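Local coordinates for annexin A8 (Homo sapiens, PDB 1W3W), which binds calcium and phospholipids and acts as an anticoagulant that indirectly inhibits the thromboplastin-specific complex of the blood coagulation cascade, at residues Val115-Leu120 against Glu241-Thr246; Glu156-Cys161 against Lys200-Leu205; Val88-Pro93 against Asn279-Ser284. All blocks are in the same frame, centred on the assembly; numbering follows the deposited sequence.

Interaction 1: Val115-Leu120 against Glu241-Thr246; sequences VIIEIL and EEAMLT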
ATOM      1  N   VAL A 115      -5.199  -4.967  -4.854  1.00 16.75           N
ATOM      2  CA  VAL A 115      -4.688  -4.812  -3.498  1.00 16.05           C
ATOM      3  C   VAL A 115      -3.379  -5.569  -3.366  1.00 15.53           C
ATOM      4  O   VAL A 115      -2.397  -5.049  -2.836  1.00 14.21           O
ATOM      5  CB  VAL A 115      -5.705  -5.329  -2.429  1.00 16.26           C
ATOM      6  CG1 VAL A 115      -5.087  -5.318  -1.035  1.00 16.88           C
ATOM      7  CG2 VAL A 115      -6.960  -4.492  -2.442  1.00 16.65           C
ATOM      8  N   ILE A 116      -3.363  -6.796  -3.880  1.00 14.86           N
ATOM      9  CA  ILE A 116      -2.198  -7.663  -3.776  1.00 14.75           C
ATOM     10  C   ILE A 116      -1.011  -7.106  -4.561  1.00 14.64           C
ATOM     11  O   ILE A 116       0.107  -7.094  -4.064  1.00 14.21           O
ATOM     12  CB  ILE A 116      -2.518  -9.120  -4.250  1.00 15.20           C
ATOM     13  CG1 ILE A 116      -3.723  -9.689  -3.481  1.00 16.17           C
ATOM     14  CG2 ILE A 116      -1.286 -10.012  -4.034  1.00 14.91           C
ATOM     15  CD1 ILE A 116      -4.282 -11.026  -4.046  1.00 19.97           C
ATOM     16  N   ILE A 117      -1.272  -6.624  -5.775  1.00 13.95           N
ATOM     17  CA  ILE A 117      -0.242  -6.002  -6.618  1.00 13.79           C
ATOM     18  C   ILE A 117       0.414  -4.799  -5.921  1.00 13.75           C
ATOM     19  O   ILE A 117       1.642  -4.680  -5.867  1.00 13.37           O
ATOM     20  CB  ILE A 117      -0.879  -5.556  -7.968  1.00 13.63           C
ATOM     21  CG1 ILE A 117      -1.190  -6.786  -8.835  1.00 14.42           C
ATOM     22  CG2 ILE A 117       0.020  -4.571  -8.712  1.00 14.39           C
ATOM     23  CD1 ILE A 117      -2.223  -6.560  -9.930  1.00 16.60           C
ATOM     24  N   GLU A 118      -0.429  -3.904  -5.411  1.00 13.64           N
ATOM     25  CA  GLU A 118       0.016  -2.674  -4.761  1.00 13.26           C
ATOM     26  C   GLU A 118       0.958  -2.978  -3.620  1.00 12.89           C
ATOM     27  O   GLU A 118       2.034  -2.402  -3.529  1.00 12.45           O
ATOM     28  CB  GLU A 118      -1.204  -1.884  -4.263  1.00 13.05           C
ATOM     29  CG  GLU A 118      -0.906  -0.718  -3.331  1.00 12.85           C
ATOM     30  CD  GLU A 118      -2.140  -0.316  -2.541  1.00 13.08           C
ATOM     31  OE1 GLU A 118      -3.091   0.202  -3.146  1.00 11.92           O
ATOM     32  OE2 GLU A 118      -2.157  -0.524  -1.319  1.00 11.09           O
ATOM     33  N   ILE A 119       0.552  -3.870  -2.735  1.00 13.14           N
ATOM     34  CA  ILE A 119       1.355  -4.150  -1.561  1.00 14.15           C
ATOM     35  C   ILE A 119       2.651  -4.870  -1.935  1.00 14.43           C
ATOM     36  O   ILE A 119       3.739  -4.466  -1.492  1.00 13.55           O
ATOM     37  CB  ILE A 119       0.562  -4.931  -0.515  1.00 14.63           C
ATOM     38  CG1 ILE A 119      -0.590  -4.064  -0.011  1.00 15.99           C
ATOM     39  CG2 ILE A 119       1.467  -5.305   0.644  1.00 15.49           C
ATOM     40  CD1 ILE A 119      -1.506  -4.761   0.952  1.00 16.72           C
ATOM     41  N   LEU A 120       2.555  -5.904  -2.765  1.00 14.61           N
ATOM     42  CA  LEU A 120       3.746  -6.689  -3.097  1.00 15.14           C
ATOM     43  C   LEU A 120       4.785  -5.889  -3.905  1.00 15.38           C
ATOM     44  O   LEU A 120       5.990  -6.088  -3.745  1.00 15.88           O
ATOM     45  CB  LEU A 120       3.378  -7.997  -3.812  1.00 15.73           C
ATOM     46  CG  LEU A 120       3.125  -9.195  -2.879  1.00 17.24           C
ATOM     47  CD1 LEU A 120       2.125  -8.877  -1.792  1.00 18.09           C
ATOM     48  CD2 LEU A 120       2.684 -10.434  -3.651  1.00 19.08           C
ATOM     49  N   GLU A 241      -0.455  -6.466 -16.861  1.00 22.87           N
ATOM     50  CA  GLU A 241      -0.066  -5.103 -17.225  1.00 22.21           C
ATOM     51  C   GLU A 241       0.018  -4.184 -16.001  1.00 21.42           C
ATOM     52  O   GLU A 241       1.014  -3.465 -15.817  1.00 20.04           O
ATOM     53  CB  GLU A 241      -1.049  -4.506 -18.250  1.00 22.86           C
ATOM     54  CG  GLU A 241      -0.657  -3.112 -18.758  1.00 24.53           C
ATOM     55  CD  GLU A 241      -1.748  -2.404 -19.552  1.00 28.04           C
ATOM     56  OE1 GLU A 241      -2.768  -3.038 -19.880  1.00 32.07           O
ATOM     57  OE2 GLU A 241      -1.594  -1.194 -19.842  1.00 30.55           O
ATOM     58  N   GLU A 242      -1.028  -4.213 -15.174  1.00 20.67           N
ATOM     59  CA  GLU A 242      -1.089  -3.419 -13.943  1.00 20.51           C
ATOM     60  C   GLU A 242       0.109  -3.715 -13.052  1.00 19.15           C
ATOM     61  O   GLU A 242       0.753  -2.794 -12.544  1.00 19.85           O
ATOM     62  CB  GLU A 242      -2.397  -3.696 -13.177  1.00 20.62           C
ATOM     63  CG  GLU A 242      -2.697  -2.731 -12.025  1.00 23.03           C
ATOM     64  CD  GLU A 242      -4.037  -3.021 -11.335  1.00 26.41           C
ATOM     65  OE1 GLU A 242      -4.234  -2.615 -10.163  1.00 27.27           O
ATOM     66  OE2 GLU A 242      -4.899  -3.671 -11.962  1.00 29.46           O
ATOM     67  N   ALA A 243       0.419  -4.994 -12.895  1.00 18.07           N
ATOM     68  CA  ALA A 243       1.505  -5.448 -12.037  1.00 17.72           C
ATOM     69  C   ALA A 243       2.863  -4.973 -12.544  1.00 17.69           C
ATOM     70  O   ALA A 243       3.665  -4.462 -11.759  1.00 17.02           O
ATOM     71  CB  ALA A 243       1.493  -6.970 -11.923  1.00 18.30           C
ATOM     72  N   MET A 244       3.113  -5.129 -13.848  1.00 17.11           N
ATOM     73  CA  MET A 244       4.366  -4.661 -14.460  1.00 17.75           C
ATOM     74  C   MET A 244       4.552  -3.156 -14.373  1.00 16.90           C
ATOM     75  O   MET A 244       5.610  -2.691 -13.960  1.00 16.54           O
ATOM     76  CB  MET A 244       4.479  -5.116 -15.921  1.00 18.35           C
ATOM     77  CG  MET A 244       4.855  -6.568 -16.031  1.00 20.46           C
ATOM     78  SD  MET A 244       5.058  -7.184 -17.707  1.00 27.00           S
ATOM     79  CE  MET A 244       5.465  -8.798 -17.279  1.00 27.12           C
ATOM     80  N   LEU A 245       3.530  -2.399 -14.757  1.00 16.54           N
ATOM     81  CA  LEU A 245       3.575  -0.948 -14.653  1.00 16.68           C
ATOM     82  C   LEU A 245       3.783  -0.479 -13.206  1.00 15.84           C
ATOM     83  O   LEU A 245       4.422   0.532 -12.973  1.00 15.57           O
ATOM     84  CB  LEU A 245       2.307  -0.311 -15.233  1.00 16.85           C
ATOM     85  CG  LEU A 245       2.141  -0.355 -16.760  1.00 19.62           C
ATOM     86  CD1 LEU A 245       0.718   0.048 -17.155  1.00 20.88           C
ATOM     87  CD2 LEU A 245       3.162   0.537 -17.454  1.00 20.29           C
ATOM     88  N   THR A 246       3.228  -1.214 -12.244  1.00 15.71           N
ATOM     89  CA  THR A 246       3.362  -0.865 -10.832  1.00 15.37           C
ATOM     90  C   THR A 246       4.811  -1.037 -10.403  1.00 15.37           C
ATOM     91  O   THR A 246       5.371  -0.165  -9.745  1.00 15.53           O
ATOM     92  CB  THR A 246       2.446  -1.728  -9.966  1.00 14.76           C
ATOM     93  OG1 THR A 246       1.090  -1.426 -10.277  1.00 16.17           O
ATOM     94  CG2 THR A 246       2.574  -1.358  -8.524  1.00 13.97           C
TER

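Interaction 2: Glu156-Cys161 against Lys200-Leu205; sequences ERILVC and KFITIL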
ATOM      1  N   GLU A 156       0.182 -14.809 -11.330  1.00 26.16           N
ATOM      2  CA  GLU A 156       0.661 -15.676 -10.259  1.00 26.23           C
ATOM      3  C   GLU A 156       2.177 -15.746 -10.183  1.00 25.78           C
ATOM      4  O   GLU A 156       2.750 -15.710  -9.091  1.00 25.53           O
ATOM      5  CB  GLU A 156       0.114 -17.092 -10.442  1.00 26.79           C
ATOM      6  CG  GLU A 156       0.329 -18.002  -9.245  1.00 28.37           C
ATOM      7  CD  GLU A 156       1.672 -18.702  -9.234  1.00 32.33           C
ATOM      8  OE1 GLU A 156       2.294 -18.894 -10.297  1.00 36.05           O
ATOM      9  OE2 GLU A 156       2.124 -19.070  -8.141  1.00 37.01           O
ATOM     10  N   ARG A 157       2.814 -15.867 -11.345  1.00 25.06           N
ATOM     11  CA  ARG A 157       4.259 -15.952 -11.431  1.00 25.04           C
ATOM     12  C   ARG A 157       4.953 -14.680 -10.939  1.00 23.41           C
ATOM     13  O   ARG A 157       5.904 -14.764 -10.179  1.00 22.16           O
ATOM     14  CB  ARG A 157       4.690 -16.260 -12.872  1.00 26.03           C
ATOM     15  CG  ARG A 157       4.196 -17.634 -13.384  1.00 29.50           C
ATOM     16  CD  ARG A 157       5.083 -18.809 -12.987  1.00 35.35           C
ATOM     17  NE  ARG A 157       5.545 -19.552 -14.167  1.00 40.14           N
ATOM     18  CZ  ARG A 157       5.940 -20.828 -14.175  1.00 43.73           C
ATOM     19  NH1 ARG A 157       5.953 -21.562 -13.059  1.00 45.08           N
ATOM     20  NH2 ARG A 157       6.334 -21.378 -15.321  1.00 45.54           N
ATOM     21  N   ILE A 158       4.499 -13.504 -11.379  1.00 22.14           N
ATOM     22  CA  ILE A 158       5.138 -12.263 -10.922  1.00 21.69           C
ATOM     23  C   ILE A 158       4.907 -12.006  -9.422  1.00 21.02           C
ATOM     24  O   ILE A 158       5.807 -11.551  -8.732  1.00 20.94           O
ATOM     25  CB  ILE A 158       4.744 -11.031 -11.784  1.00 21.67           C
ATOM     26  CG1 ILE A 158       5.686  -9.862 -11.477  1.00 21.95           C
ATOM     27  CG2 ILE A 158       3.300 -10.618 -11.568  1.00 21.69           C
ATOM     28  CD1 ILE A 158       5.488  -8.686 -12.399  1.00 24.10           C
ATOM     29  N   LEU A 159       3.717 -12.309  -8.921  1.00 20.67           N
ATOM     30  CA  LEU A 159       3.408 -12.075  -7.515  1.00 20.68           C
ATOM     31  C   LEU A 159       4.253 -12.968  -6.617  1.00 21.28           C
ATOM     32  O   LEU A 159       4.841 -12.504  -5.640  1.00 20.90           O
ATOM     33  CB  LEU A 159       1.919 -12.280  -7.245  1.00 20.93           C
ATOM     34  CG  LEU A 159       0.981 -11.287  -7.938  1.00 20.65           C
ATOM     35  CD1 LEU A 159      -0.447 -11.618  -7.644  1.00 21.07           C
ATOM     36  CD2 LEU A 159       1.284  -9.838  -7.553  1.00 21.67           C
ATOM     37  N   VAL A 160       4.329 -14.250  -6.962  1.00 21.65           N
ATOM     38  CA  VAL A 160       5.178 -15.183  -6.237  1.00 23.04           C
ATOM     39  C   VAL A 160       6.658 -14.773  -6.286  1.00 23.55           C
ATOM     40  O   VAL A 160       7.374 -14.870  -5.289  1.00 24.04           O
ATOM     41  CB  VAL A 160       4.966 -16.634  -6.770  1.00 23.45           C
ATOM     42  CG1 VAL A 160       6.182 -17.509  -6.521  1.00 24.44           C
ATOM     43  CG2 VAL A 160       3.737 -17.227  -6.116  1.00 24.29           C
ATOM     44  N   CYS A 161       7.106 -14.299  -7.436  1.00 24.85           N
ATOM     45  CA  CYS A 161       8.479 -13.824  -7.583  1.00 26.37           C
ATOM     46  C   CYS A 161       8.772 -12.617  -6.691  1.00 26.45           C
ATOM     47  O   CYS A 161       9.843 -12.540  -6.104  1.00 26.15           O
ATOM     48  CB  CYS A 161       8.768 -13.482  -9.039  1.00 26.92           C
ATOM     49  SG  CYS A 161      10.502 -13.056  -9.339  1.00 31.72           S
ATOM     50  N   LYS A 200      10.256 -13.432 -19.506  1.00 36.63           N
ATOM     51  CA  LYS A 200      11.488 -12.659 -19.578  1.00 35.64           C
ATOM     52  C   LYS A 200      11.312 -11.293 -18.914  1.00 34.01           C
ATOM     53  O   LYS A 200      12.168 -10.861 -18.142  1.00 33.31           O
ATOM     54  CB  LYS A 200      11.961 -12.503 -21.026  1.00 35.94           C
ATOM     55  CG  LYS A 200      13.465 -12.310 -21.148  1.00 37.28           C
ATOM     56  CD  LYS A 200      14.249 -13.588 -20.784  1.00 39.33           C
ATOM     57  CE  LYS A 200      14.924 -13.513 -19.396  1.00 40.68           C
ATOM     58  NZ  LYS A 200      16.401 -13.785 -19.464  1.00 41.20           N
ATOM     59  N   PHE A 201      10.201 -10.626 -19.221  1.00 32.47           N
ATOM     60  CA  PHE A 201       9.821  -9.410 -18.515  1.00 31.51           C
ATOM     61  C   PHE A 201       9.726  -9.645 -17.016  1.00 30.39           C
ATOM     62  O   PHE A 201      10.265  -8.865 -16.227  1.00 29.53           O
ATOM     63  CB  PHE A 201       8.475  -8.880 -19.017  1.00 31.94           C
ATOM     64  CG  PHE A 201       8.583  -7.973 -20.197  1.00 32.20           C
ATOM     65  CD1 PHE A 201       8.584  -6.596 -20.031  1.00 32.97           C
ATOM     66  CD2 PHE A 201       8.669  -8.492 -21.479  1.00 33.42           C
ATOM     67  CE1 PHE A 201       8.679  -5.746 -21.127  1.00 33.33           C
ATOM     68  CE2 PHE A 201       8.760  -7.649 -22.584  1.00 33.46           C
ATOM     69  CZ  PHE A 201       8.769  -6.278 -22.406  1.00 33.53           C
ATOM     70  N   ILE A 202       9.053 -10.723 -16.623  1.00 29.01           N
ATOM     71  CA  ILE A 202       8.753 -10.966 -15.210  1.00 28.27           C
ATOM     72  C   ILE A 202      10.026 -11.176 -14.407  1.00 27.44           C
ATOM     73  O   ILE A 202      10.203 -10.584 -13.338  1.00 26.38           O
ATOM     74  CB  ILE A 202       7.783 -12.166 -15.041  1.00 28.53           C
ATOM     75  CG1 ILE A 202       6.390 -11.779 -15.535  1.00 28.75           C
ATOM     76  CG2 ILE A 202       7.716 -12.621 -13.580  1.00 29.05           C
ATOM     77  CD1 ILE A 202       5.434 -12.964 -15.679  1.00 30.31           C
ATOM     78  N   THR A 203      10.923 -11.997 -14.938  1.00 26.37           N
ATOM     79  CA  THR A 203      12.153 -12.338 -14.242  1.00 26.26           C
ATOM     80  C   THR A 203      13.049 -11.127 -14.016  1.00 25.19           C
ATOM     81  O   THR A 203      13.570 -10.932 -12.925  1.00 24.94           O
ATOM     82  CB  THR A 203      12.934 -13.416 -15.030  1.00 26.59           C
ATOM     83  OG1 THR A 203      12.139 -14.602 -15.119  1.00 28.12           O
ATOM     84  CG2 THR A 203      14.174 -13.859 -14.261  1.00 27.28           C
ATOM     85  N   ILE A 204      13.243 -10.329 -15.052  1.00 24.20           N
ATOM     86  CA  ILE A 204      14.092  -9.153 -14.937  1.00 24.26           C
ATOM     87  C   ILE A 204      13.453  -8.097 -14.010  1.00 24.24           C
ATOM     88  O   ILE A 204      14.121  -7.546 -13.131  1.00 23.05           O
ATOM     89  CB  ILE A 204      14.399  -8.590 -16.347  1.00 24.22           C
ATOM     90  CG1 ILE A 204      15.379  -9.531 -17.063  1.00 24.27           C
ATOM     91  CG2 ILE A 204      14.956  -7.177 -16.279  1.00 24.23           C
ATOM     92  CD1 ILE A 204      15.378  -9.400 -18.572  1.00 25.24           C
ATOM     93  N   LEU A 205      12.165  -7.829 -14.203  1.00 24.38           N
ATOM     94  CA  LEU A 205      11.455  -6.846 -13.380  1.00 25.46           C
ATOM     95  C   LEU A 205      11.392  -7.257 -11.897  1.00 25.83           C
ATOM     96  O   LEU A 205      11.413  -6.403 -11.032  1.00 25.59           O
ATOM     97  CB  LEU A 205      10.037  -6.582 -13.932  1.00 25.41           C
ATOM     98  CG  LEU A 205       9.745  -5.304 -14.736  1.00 27.77           C
ATOM     99  CD1 LEU A 205      10.905  -4.734 -15.533  1.00 28.57           C
ATOM    100  CD2 LEU A 205       8.546  -5.553 -15.650  1.00 28.98           C
TER

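Interaction 3: Val88-Pro93 against Asn279-Ser284; sequences VALMYP and NIVSRS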
ATOM      1  N   VAL A  88     -10.489   1.575  12.544  1.00 14.80           N
ATOM      2  CA  VAL A  88      -9.979   0.245  12.881  1.00 15.35           C
ATOM      3  C   VAL A  88      -8.645   0.015  12.182  1.00 14.63           C
ATOM      4  O   VAL A  88      -7.738  -0.579  12.756  1.00 14.71           O
ATOM      5  CB  VAL A  88     -10.992  -0.872  12.499  1.00 16.01           C
ATOM      6  CG1 VAL A  88     -10.333  -2.230  12.492  1.00 18.62           C
ATOM      7  CG2 VAL A  88     -12.153  -0.868  13.480  1.00 17.55           C
ATOM      8  N   ALA A  89      -8.527   0.499  10.942  1.00 13.82           N
ATOM      9  CA  ALA A  89      -7.274   0.434  10.197  1.00 13.88           C
ATOM     10  C   ALA A  89      -6.123   1.104  10.964  1.00 13.57           C
ATOM     11  O   ALA A  89      -5.024   0.575  11.010  1.00 14.26           O
ATOM     12  CB  ALA A  89      -7.426   1.068   8.819  1.00 13.80           C
ATOM     13  N   LEU A  90      -6.400   2.231  11.606  1.00 13.27           N
ATOM     14  CA  LEU A  90      -5.395   2.957  12.390  1.00 13.75           C
ATOM     15  C   LEU A  90      -4.882   2.172  13.574  1.00 12.90           C
ATOM     16  O   LEU A  90      -3.783   2.408  14.043  1.00 12.67           O
ATOM     17  CB  LEU A  90      -5.983   4.296  12.890  1.00 13.87           C
ATOM     18  CG  LEU A  90      -6.181   5.342  11.807  1.00 14.90           C
ATOM     19  CD1 LEU A  90      -6.970   6.537  12.353  1.00 16.28           C
ATOM     20  CD2 LEU A  90      -4.839   5.800  11.251  1.00 16.28           C
ATOM     21  N   MET A  91      -5.692   1.239  14.054  1.00 13.49           N
ATOM     22  CA  MET A  91      -5.365   0.427  15.238  1.00 13.68           C
ATOM     23  C   MET A  91      -4.460  -0.763  14.971  1.00 14.40           C
ATOM     24  O   MET A  91      -3.891  -1.331  15.909  1.00 14.86           O
ATOM     25  CB  MET A  91      -6.649  -0.072  15.913  1.00 13.30           C
ATOM     26  CG  MET A  91      -7.493   1.007  16.544  1.00 13.60           C
ATOM     27  SD  MET A  91      -6.594   2.108  17.687  1.00 14.98           S
ATOM     28  CE  MET A  91      -5.952   0.993  18.806  1.00 15.56           C
ATOM     29  N   TYR A  92      -4.317  -1.154  13.710  1.00 15.19           N
ATOM     30  CA  TYR A  92      -3.411  -2.239  13.368  1.00 15.52           C
ATOM     31  C   TYR A  92      -1.961  -1.766  13.385  1.00 15.30           C
ATOM     32  O   TYR A  92      -1.632  -0.717  12.822  1.00 14.28           O
ATOM     33  CB  TYR A  92      -3.751  -2.845  11.991  1.00 16.20           C
ATOM     34  CG  TYR A  92      -4.856  -3.866  12.069  1.00 18.36           C
ATOM     35  CD1 TYR A  92      -6.179  -3.471  12.147  1.00 21.43           C
ATOM     36  CD2 TYR A  92      -4.580  -5.223  12.082  1.00 21.50           C
ATOM     37  CE1 TYR A  92      -7.206  -4.400  12.242  1.00 23.29           C
ATOM     38  CE2 TYR A  92      -5.601  -6.166  12.170  1.00 23.31           C
ATOM     39  CZ  TYR A  92      -6.910  -5.744  12.259  1.00 24.68           C
ATOM     40  OH  TYR A  92      -7.938  -6.655  12.361  1.00 28.64           O
ATOM     41  N   PRO A  93      -1.077  -2.545  13.998  1.00 15.48           N
ATOM     42  CA  PRO A  93       0.353  -2.268  13.858  1.00 15.93           C
ATOM     43  C   PRO A  93       0.764  -2.394  12.385  1.00 15.57           C
ATOM     44  O   PRO A  93       0.109  -3.111  11.613  1.00 14.92           O
ATOM     45  CB  PRO A  93       1.028  -3.356  14.710  1.00 16.08           C
ATOM     46  CG  PRO A  93      -0.039  -3.958  15.539  1.00 17.00           C
ATOM     47  CD  PRO A  93      -1.339  -3.735  14.829  1.00 16.17           C
ATOM     48  N   ASN A 279      -3.818   3.419   1.740  1.00 12.93           N
ATOM     49  CA  ASN A 279      -2.645   4.187   1.378  1.00 13.21           C
ATOM     50  C   ASN A 279      -2.363   5.343   2.314  1.00 13.71           C
ATOM     51  O   ASN A 279      -1.203   5.589   2.647  1.00 13.79           O
ATOM     52  CB  ASN A 279      -2.737   4.606  -0.085  1.00 13.60           C
ATOM     53  CG  ASN A 279      -2.504   3.439  -0.999  1.00 13.62           C
ATOM     54  OD1 ASN A 279      -3.443   2.822  -1.515  1.00 16.87           O
ATOM     55  ND2 ASN A 279      -1.256   3.074  -1.144  1.00 13.14           N
ATOM     56  N   ILE A 280      -3.409   6.032   2.776  1.00 13.95           N
ATOM     57  CA  ILE A 280      -3.217   7.111   3.741  1.00 14.69           C
ATOM     58  C   ILE A 280      -2.736   6.540   5.075  1.00 14.09           C
ATOM     59  O   ILE A 280      -1.791   7.054   5.663  1.00 14.31           O
ATOM     60  CB  ILE A 280      -4.502   7.967   3.905  1.00 14.96           C
ATOM     61  CG1 ILE A 280      -4.641   8.872   2.673  1.00 17.37           C
ATOM     62  CG2 ILE A 280      -4.443   8.806   5.182  1.00 15.30           C
ATOM     63  CD1 ILE A 280      -5.808   9.785   2.694  1.00 20.50           C
ATOM     64  N   VAL A 281      -3.373   5.472   5.534  1.00 13.01           N
ATOM     65  CA  VAL A 281      -3.032   4.897   6.815  1.00 12.91           C
ATOM     66  C   VAL A 281      -1.621   4.310   6.814  1.00 12.52           C
ATOM     67  O   VAL A 281      -0.848   4.595   7.718  1.00 12.71           O
ATOM     68  CB  VAL A 281      -4.059   3.847   7.252  1.00 12.85           C
ATOM     69  CG1 VAL A 281      -3.543   3.050   8.451  1.00 12.82           C
ATOM     70  CG2 VAL A 281      -5.390   4.532   7.599  1.00 13.04           C
ATOM     71  N   SER A 282      -1.303   3.497   5.807  1.00 11.99           N
ATOM     72  CA  SER A 282      -0.027   2.755   5.774  1.00 12.08           C
ATOM     73  C   SER A 282       1.171   3.665   5.467  1.00 12.05           C
ATOM     74  O   SER A 282       2.288   3.365   5.878  1.00 11.91           O
ATOM     75  CB  SER A 282      -0.098   1.547   4.821  1.00 11.40           C
ATOM     76  OG  SER A 282      -0.142   1.913   3.455  1.00 12.83           O
ATOM     77  N   ARG A 283       0.938   4.801   4.807  1.00 11.87           N
ATOM     78  CA  ARG A 283       2.030   5.739   4.517  1.00 12.24           C
ATOM     79  C   ARG A 283       2.107   6.924   5.488  1.00 12.47           C
ATOM     80  O   ARG A 283       3.034   7.710   5.412  1.00 13.31           O
ATOM     81  CB  ARG A 283       1.938   6.229   3.077  1.00 12.37           C
ATOM     82  CG  ARG A 283       1.893   5.093   2.044  1.00 12.91           C
ATOM     83  CD  ARG A 283       3.003   4.076   2.209  1.00 15.77           C
ATOM     84  NE  ARG A 283       4.297   4.671   1.899  1.00 17.80           N
ATOM     85  CZ  ARG A 283       5.429   3.991   1.778  1.00 19.62           C
ATOM     86  NH1 ARG A 283       5.461   2.689   1.977  1.00 20.33           N
ATOM     87  NH2 ARG A 283       6.539   4.627   1.435  1.00 20.73           N
ATOM     88  N   SER A 284       1.159   7.010   6.413  1.00 12.59           N
ATOM     89  CA  SER A 284       1.011   8.140   7.329  1.00 13.25           C
ATOM     90  C   SER A 284       2.260   8.458   8.137  1.00 13.47           C
ATOM     91  O   SER A 284       2.476   9.603   8.427  1.00 14.12           O
ATOM     92  CB  SER A 284      -0.167   7.918   8.297  1.00 13.08           C
ATOM     93  OG  SER A 284       0.072   6.814   9.147  1.00 13.75           O
TER

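Interaction 1: Val115-Leu120 against Glu241-Thr246
I117 of segment 115-120 points at segment 241-246 and carries every contact between them. Its two branches do different work. CG1 lies beside the backbone N (chi1 -72°), which puts the methyl CG2 anti to that N. This methyl reaches the backbone of the partner helix: I117 CG2 is 3.7 Å from A243 CA. I117 CG2 also lies 3.7 Å from T246 OG1. The side chains of I117 and T246 pass each other at a slant, not end to end. The longer branch runs alongside A243, where I117 CG1 is 4.1 Å from A243 CB. Its end, I117 CD1, lies 4.2 Å from E242 CD, so the carboxylate end of E242 borders the apolar patch.

T246 turns its hydroxyl back onto its own helix. T246 OG1 donates to E242 O at 2.7 Å, from above the carbonyl plane. T246 N reaches the same oxygen from the other face, so two donors grip E242 O. This bond helps fix the rotation of T246 and satisfies its hydroxyl in a buried place.

The two short helical segments run nearly parallel, at 19°, with their axes 9.7 Å apart. They join the second helix of annexin repeat 2 to the fifth helix of repeat 3. Helices 96-107 and 153-163 also pack on segment 115-120; L155 of the latter touches I117. E118 turns away to form salt bridges with R261 and R278, the latter on helix 273-283. Helix 228-235 packs against M244 and L245.

Interaction 2: Glu156-Cys161 against Lys200-Leu205
R157 meets I202 with its aliphatic base, not with its flat guanidinium group. R157 CB lies 4.4 Å from I202 CD1, while the guanidinium end leads away from helix 198-207. The ring of F201 also stays clear of segment 156-161; the F201 side chain packs on L186 of helix 176-191 and on M244 of helix 238-252. Neither flat group therefore presents a face or an edge across this contact, which is made by aliphatic carbon.

I202 does most of the touching from its side. Its CG1 lies beside the backbone N (chi1 -71°), so the methyl CG2 is anti to that N and rests against the backbone of I158. I202 CG2 comes to 3.7 Å from I158 CA and 3.8 Å from I158 CB. I202 CG2 also lies 4.0 Å from I158 CG1, on the longer branch. The other branch of I202 is near the same point, with I202 CG1 4.2 Å from I158 CB. The two isoleucines meet at a slant.

The backbones come close here, with the CA atoms of I158 and I202 5.8 Å apart. This pairs the fifth helix of annexin repeat 2 with the second helix of repeat 3, within the all-helical annexin fold. C161, one turn on from I158, adds a covalent tie: its SG forms a disulfide with C206, just past segment 200-205.

M244 of helix 238-252 packs on I202 and L205, and A243 of that helix touches I158. On the far side of segment 156-161, L159 packs on I116, I117 and L120 of helix 113-122. Helix 143-150 lies against E156, L159 and V160.

Interaction 3: Val88-Pro93 against Asn279-Ser284
V281 faces segment 88-93 and fits against A89 and L90. From its CB the side chain forks. With chi1 at 168°, CG1 lies opposite the backbone N and reaches the backbone of the other helix: V281 CG1 is 3.9 Å from A89 O and 4.1 Å from A89 C. Across the contact, the second methyl, beside the backbone N, meets side chains. V281 CG2 lies 3.9 Å from L90 CD2 and 4.2 Å from A89 CB. The end of L90 comes across to this fork, with L90 CD2 also 4.1 Å from V281 CG1. An alanine here would remove both methyls and would probably leave A89 and the end of L90 with a gap where they now pack.

The carbonyl of V281 is used within its own segment. S284 OG donates to V281 O at 2.8 Å, tilted from the carbonyl plane, near the end of the helix.

The contact joins the fifth helix of annexin repeat 1, near its C-terminal end, to the second helix of repeat 4. R56 and Q57 hydrogen-bond to the carbonyls of L90 and M91. Helix 313-323 packs on both segments, L322 touching L90 and I280. Helix 96-107 touches A89 through Y97 and S282 through E98. F258 of helix 254-266 packs on R283.

The six segments nest along the chain: 88-93 pairs with 279-284, 115-120 with 241-246 inside that loop, and 156-161 with 200-205 innermost. Each contact pairs the fifth helix of one annexin repeat with the second helix of another. Interactions 1 and 2 both join repeats 2 and 3, their centres 11 Å apart. They touch through M244, and also where L120 meets L159. Interaction 3 joins repeats 1 and 4, its centre about 20 Å from interaction 1 and 28 Å from interaction 2. The E118-R278 salt bridge links the 2/3 pair to the 1/4 pair. This two-module layout, as in other annexins, holds sequence-distant repeats together.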